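Local structure of lactaldehyde dehydrogenase (Methanocaldococcus jannaschii, 3PQA) at residues L123-R128 with K458-S463; G221-G226 with L240-V245. The protein oxidises lactaldehyde to lactate with NAD, which it prefers to NADP, in the biosynthesis of coenzyme F420. All blocks are in the same frame, centred on the assembly; numbering follows the deposited sequence.

Interaction 1: residues L123-R128 with K458-S463; sequences LIFTRR and KTIIIS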
loop_
_atom_site.group_PDB
_atom_site.type_symbol
_atom_site.label_atom_id
_atom_site.label_comp_id
_atom_site.label_asym_id
_atom_site.label_seq_id
_atom_site.Cartn_x
_atom_site.Cartn_y
_atom_site.Cartn_z
ATOM N N LEU B 123 -2.200 -1.414 -19.940
ATOM C CA LEU B 123 -2.081 -2.059 -18.632
ATOM C C LEU B 123 -0.637 -1.903 -18.176
ATOM O O LEU B 123 0.275 -2.410 -18.820
ATOM C CB LEU B 123 -2.458 -3.552 -18.708
ATOM C CG LEU B 123 -2.344 -4.387 -17.422
ATOM C CD1 LEU B 123 -3.256 -3.855 -16.319
ATOM C CD2 LEU B 123 -2.634 -5.856 -17.717
ATOM N N ILE B 124 -0.428 -1.157 -17.101
ATOM C CA ILE B 124 0.913 -0.956 -16.552
ATOM C C ILE B 124 1.031 -1.613 -15.191
ATOM O O ILE B 124 0.288 -1.282 -14.269
ATOM C CB ILE B 124 1.301 0.543 -16.460
ATOM C CG1 ILE B 124 1.225 1.201 -17.851
ATOM C CG2 ILE B 124 2.681 0.678 -15.805
ATOM C CD1 ILE B 124 1.526 2.693 -17.894
ATOM N N PHE B 125 1.955 -2.563 -15.046
ATOM C CA PHE B 125 2.110 -3.205 -13.752
ATOM C C PHE B 125 3.574 -3.488 -13.436
ATOM O O PHE B 125 4.417 -3.470 -14.330
ATOM C CB PHE B 125 1.232 -4.470 -13.634
ATOM C CG PHE B 125 1.644 -5.594 -14.545
ATOM C CD1 PHE B 125 1.259 -5.608 -15.890
ATOM C CD2 PHE B 125 2.407 -6.646 -14.050
ATOM C CE1 PHE B 125 1.650 -6.654 -16.737
ATOM C CE2 PHE B 125 2.795 -7.694 -14.886
ATOM C CZ PHE B 125 2.411 -7.699 -16.228
ATOM N N THR B 126 3.859 -3.741 -12.171
ATOM C CA THR B 126 5.234 -3.993 -11.736
ATOM C C THR B 126 5.450 -5.462 -11.395
ATOM O O THR B 126 4.506 -6.202 -11.142
ATOM C CB THR B 126 5.614 -3.133 -10.513
ATOM O OG1 THR B 126 4.741 -3.440 -9.403
ATOM C CG2 THR B 126 5.508 -1.651 -10.846
ATOM N N ARG B 127 6.717 -5.872 -11.413
ATOM C CA ARG B 127 7.131 -7.219 -11.072
ATOM C C ARG B 127 8.483 -7.057 -10.391
ATOM O O ARG B 127 9.318 -6.294 -10.876
ATOM C CB ARG B 127 7.240 -8.047 -12.352
ATOM C CG ARG B 127 7.911 -9.400 -12.234
ATOM C CD ARG B 127 7.883 -10.103 -13.597
ATOM N NE ARG B 127 8.690 -11.327 -13.612
ATOM C CZ ARG B 127 8.253 -12.518 -13.215
ATOM N NH1 ARG B 127 7.009 -12.661 -12.758
ATOM N NH2 ARG B 127 9.059 -13.569 -13.263
ATOM N N ARG B 128 8.680 -7.722 -9.258
ATOM C CA ARG B 128 9.973 -7.703 -8.576
ATOM C C ARG B 128 10.764 -8.918 -9.084
ATOM O O ARG B 128 10.204 -10.000 -9.229
ATOM C CB ARG B 128 9.807 -7.753 -7.042
ATOM C CG ARG B 128 9.067 -6.580 -6.352
ATOM C CD ARG B 128 9.671 -5.227 -6.646
ATOM N NE ARG B 128 9.181 -4.103 -5.826
ATOM C CZ ARG B 128 8.150 -3.287 -6.093
ATOM N NH1 ARG B 128 7.347 -3.453 -7.149
ATOM N NH2 ARG B 128 7.904 -2.276 -5.262
ATOM N N LYS B 458 10.621 -4.334 -12.291
ATOM C CA LYS B 458 10.430 -4.375 -13.732
ATOM C C LYS B 458 9.051 -3.804 -13.964
ATOM O O LYS B 458 8.089 -4.246 -13.335
ATOM C CB LYS B 458 10.510 -5.806 -14.280
ATOM C CG LYS B 458 10.130 -5.926 -15.764
ATOM C CD LYS B 458 10.225 -7.365 -16.273
ATOM C CE LYS B 458 11.675 -7.792 -16.545
ATOM N NZ LYS B 458 11.726 -9.256 -16.917
ATOM N N THR B 459 8.970 -2.813 -14.843
ATOM C CA THR B 459 7.689 -2.217 -15.222
ATOM C C THR B 459 7.296 -2.782 -16.569
ATOM O O THR B 459 8.072 -2.721 -17.534
ATOM C CB THR B 459 7.808 -0.691 -15.304
ATOM O OG1 THR B 459 8.362 -0.206 -14.074
ATOM C CG2 THR B 459 6.425 -0.052 -15.584
ATOM N N ILE B 460 6.104 -3.372 -16.644
ATOM C CA ILE B 460 5.635 -4.036 -17.861
ATOM C C ILE B 460 4.442 -3.231 -18.355
ATOM O O ILE B 460 3.549 -2.897 -17.566
ATOM C CB ILE B 460 5.244 -5.515 -17.593
ATOM C CG1 ILE B 460 6.461 -6.295 -17.068
ATOM C CG2 ILE B 460 4.689 -6.175 -18.861
ATOM C CD1 ILE B 460 6.146 -7.671 -16.507
ATOM N N ILE B 461 4.446 -2.890 -19.635
ATOM C CA ILE B 461 3.379 -2.047 -20.212
ATOM C C ILE B 461 2.762 -2.816 -21.359
ATOM O O ILE B 461 3.447 -3.109 -22.336
ATOM C CB ILE B 461 3.941 -0.692 -20.716
ATOM C CG1 ILE B 461 4.634 0.077 -19.586
ATOM C CG2 ILE B 461 2.874 0.169 -21.377
ATOM C CD1 ILE B 461 6.172 -0.101 -19.591
ATOM N N ILE B 462 1.472 -3.132 -21.259
ATOM C CA ILE B 462 0.772 -3.795 -22.364
ATOM C C ILE B 462 -0.086 -2.748 -23.062
ATOM O O ILE B 462 -1.007 -2.198 -22.450
ATOM C CB ILE B 462 -0.086 -5.003 -21.890
ATOM C CG1 ILE B 462 0.775 -5.977 -21.064
ATOM C CG2 ILE B 462 -0.786 -5.669 -23.099
ATOM C CD1 ILE B 462 0.022 -7.170 -20.448
ATOM N N SER B 463 0.239 -2.426 -24.310
ATOM C CA SER B 463 -0.471 -1.359 -25.021
ATOM C C SER B 463 -1.679 -1.970 -25.704
ATOM O O SER B 463 -1.527 -2.920 -26.464
ATOM C CB SER B 463 0.432 -0.686 -26.060
ATOM O OG SER B 463 1.699 -0.376 -25.499
#

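Interaction 2: residues G221-G226 with L240-V245; sequences GSSKVG and LELGGV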
loop_
_atom_site.group_PDB
_atom_site.type_symbol
_atom_site.label_atom_id
_atom_site.label_comp_id
_atom_site.label_asym_id
_atom_site.label_seq_id
_atom_site.Cartn_x
_atom_site.Cartn_y
_atom_site.Cartn_z
ATOM N N GLY B 221 27.820 -4.594 10.572
ATOM C CA GLY B 221 29.090 -4.531 11.302
ATOM C C GLY B 221 29.510 -3.107 11.616
ATOM O O GLY B 221 28.668 -2.210 11.723
ATOM N N SER B 222 30.814 -2.884 11.771
ATOM C CA SER B 222 31.296 -1.563 12.186
ATOM C C SER B 222 31.142 -0.484 11.104
ATOM O O SER B 222 31.297 -0.753 9.909
ATOM C CB SER B 222 32.757 -1.632 12.629
ATOM O OG SER B 222 33.602 -1.768 11.513
ATOM N N SER B 223 30.878 0.745 11.541
ATOM C CA SER B 223 30.722 1.871 10.620
ATOM C C SER B 223 31.978 2.108 9.805
ATOM O O SER B 223 31.886 2.496 8.651
ATOM C CB SER B 223 30.321 3.155 11.352
ATOM O OG SER B 223 29.162 2.935 12.146
ATOM N N LYS B 224 33.145 1.866 10.403
ATOM C CA LYS B 224 34.420 2.031 9.694
ATOM C C LYS B 224 34.516 1.098 8.489
ATOM O O LYS B 224 34.956 1.511 7.412
ATOM C CB LYS B 224 35.616 1.819 10.636
ATOM C CG LYS B 224 36.963 1.647 9.923
ATOM C CD LYS B 224 38.131 1.496 10.902
ATOM C CE LYS B 224 38.466 0.025 11.192
ATOM N NZ LYS B 224 39.623 -0.084 12.142
ATOM N N VAL B 225 34.106 -0.153 8.677
ATOM C CA VAL B 225 34.127 -1.136 7.586
ATOM C C VAL B 225 33.057 -0.782 6.548
ATOM O O VAL B 225 33.294 -0.875 5.340
ATOM C CB VAL B 225 33.947 -2.593 8.103
ATOM C CG1 VAL B 225 33.857 -3.589 6.934
ATOM C CG2 VAL B 225 35.094 -2.984 9.037
ATOM N N GLY B 226 31.893 -0.349 7.030
ATOM C CA GLY B 226 30.808 0.087 6.153
ATOM C C GLY B 226 31.239 1.203 5.220
ATOM O O GLY B 226 30.951 1.157 4.019
ATOM N N LEU B 240 23.699 -1.285 4.232
ATOM C CA LEU B 240 24.626 -1.251 5.362
ATOM C C LEU B 240 23.858 -1.055 6.660
ATOM O O LEU B 240 22.992 -0.168 6.766
ATOM C CB LEU B 240 25.646 -0.117 5.192
ATOM C CG LEU B 240 26.503 -0.076 3.920
ATOM C CD1 LEU B 240 27.324 1.197 3.908
ATOM C CD2 LEU B 240 27.393 -1.318 3.812
ATOM N N GLU B 241 24.166 -1.907 7.636
ATOM C CA GLU B 241 23.588 -1.790 8.977
ATOM C C GLU B 241 24.784 -1.696 9.910
ATOM O O GLU B 241 25.487 -2.684 10.138
ATOM C CB GLU B 241 22.720 -3.003 9.319
ATOM C CG GLU B 241 21.422 -3.109 8.524
ATOM C CD GLU B 241 20.316 -2.168 9.006
ATOM O OE1 GLU B 241 20.414 -1.604 10.125
ATOM O OE2 GLU B 241 19.339 -2.016 8.262
ATOM N N LEU B 242 25.034 -0.495 10.418
ATOM C CA LEU B 242 26.280 -0.229 11.102
ATOM C C LEU B 242 25.955 0.089 12.560
ATOM O O LEU B 242 24.927 -0.352 13.081
ATOM C CB LEU B 242 27.060 0.875 10.377
ATOM C CG LEU B 242 27.129 0.708 8.837
ATOM C CD1 LEU B 242 27.739 1.911 8.148
ATOM C CD2 LEU B 242 27.856 -0.571 8.438
ATOM N N GLY B 243 26.823 0.813 13.228
ATOM C CA GLY B 243 26.576 1.054 14.632
ATOM C C GLY B 243 26.318 2.509 14.930
ATOM O O GLY B 243 25.922 3.290 14.056
ATOM N N GLY B 244 26.571 2.879 16.185
ATOM C CA GLY B 244 26.390 4.255 16.619
ATOM C C GLY B 244 26.632 4.406 18.101
ATOM O O GLY B 244 26.852 3.419 18.799
ATOM N N VAL B 245 26.626 5.652 18.572
ATOM C CA VAL B 245 26.670 5.937 20.005
ATOM C C VAL B 245 25.268 6.400 20.358
ATOM O O VAL B 245 24.976 7.589 20.247
ATOM C CB VAL B 245 27.661 7.063 20.328
ATOM C CG1 VAL B 245 27.668 7.351 21.833
ATOM C CG2 VAL B 245 29.054 6.682 19.846
#

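Interaction 1: residues L123-R128 with K458-S463
The antiparallel ladder of the projecting oligomerisation domain holds L123-R128 beside K458-S463. L123, F125 and R127 form hydrogen-bonded pairs with I462, I460 and K458, and each pair exchanges two backbone bonds. The straightest runs from I460 N to F125 O, 2.9 Å long with 176° at the hydrogen. F125 carries much of the packing. Its CG sits between the backbone N and the carbonyl carbon (chi1 67°), which lays the ring against I460. I460 CB then lies over one ring face, offset toward the rim and 4.1 Å from the centroid of the F125 ring, as a CH-pi contact. I460 CD1 touches F125 CE2 at 3.7 Å. I462 CD1 arrives at the ring edge, 4.1 Å from F125 CE1. I462 CD1 is also 4.0 Å from L123 CD2, where the L123 and I462 side chains run alongside each other. An alanine in place of F125 would remove the ring and would probably open a gap between I460, I462 and L123 of the third subunit, which also packs on it. In the aldehyde dehydrogenase tetramer this sheet does not stop at the chain: T459-I462 pair in parallel with a strand of the second subunit. On the other sheet face I124 CG1 meets I461 CG1 at 4.0 Å, and I124 CG2 meets T459 CG2 at 3.8 Å. R127 NE and K458 NZ both form salt bridges with E129 OE2, which probably offsets their like charges. K458 NZ also bonds L414 O and A411 O of the second subunit.

Interaction 2: residues G221-G226 with L240-V245
L242 and S223 meet where the strand 237-241 runs out beside the start of helix 223-232. The L242 side chain lies along the first turn of the helix. Its CG is anti to the carbonyl carbon (chi1 -46°), and this carries the two methyls against that turn. L242 CD2 lies 3.7 Å from S222 O and 3.8 Å from G226 CA, while L242 CD1 approaches S223 CA. A CB at G226 would clash with L242 CD2, so the helix can come this close because that residue is glycine. L240 points directly at the helix segment, and L240 CD1 touches G226 O at 3.6 Å. S223 comes in from the other end of L242. S223 OG packs on L242 CB at 3.4 Å and accepts a weak bond from G243 N, 3.3 Å. K439 O is a second weak partner of the hydroxyl. The backbones join as well. G221 N bonds E241 O at 3.0 Å, nearly in line with the carbonyl, and G221 O receives a CA-H contact from L242 CA at 3.2 Å. These elements belong to a Rossmann-like beta-alpha-beta unit, strand 216-220, helix 223-232 and strand 237-241. By similarity, G221-G226 bind NAD. S222 is the N-cap, its OG accepting a weak bond from V225 N. E241, by similarity catalytic, has its CA-CB bond pointing away from G221-G226, and E241 OE2 is in a weak hydrogen bond with E445 N. G243 lies close to C275, the other predicted active-site residue. The backbone of E241 is thus tied to the G221-G226 turn and helix start, the probable NAD site, consistent with the nucleotide and catalytic residues being held in a fixed relation.

How the interactions relate
The centres of the two contacts are 37 Å apart, and their nearest atoms are about 17 Å apart. They do not touch. Interaction 2 is nested in sequence within the long loop that interaction 1 closes, so the order is 123-128, 221-226, 240-245, 458-463. One mixed sheet connects them: strand 122-138 pairs with 455-463, and also with 216-220, which in turn pairs with 237-241. The same sheet therefore runs from the projecting oligomerisation arm to the nucleotide-binding core. Interaction 1 lies in the tetramer interface, far from the annotated sites, whereas interaction 2 holds residues assigned by similarity to NAD binding and catalysis. Both also contact the second subunit.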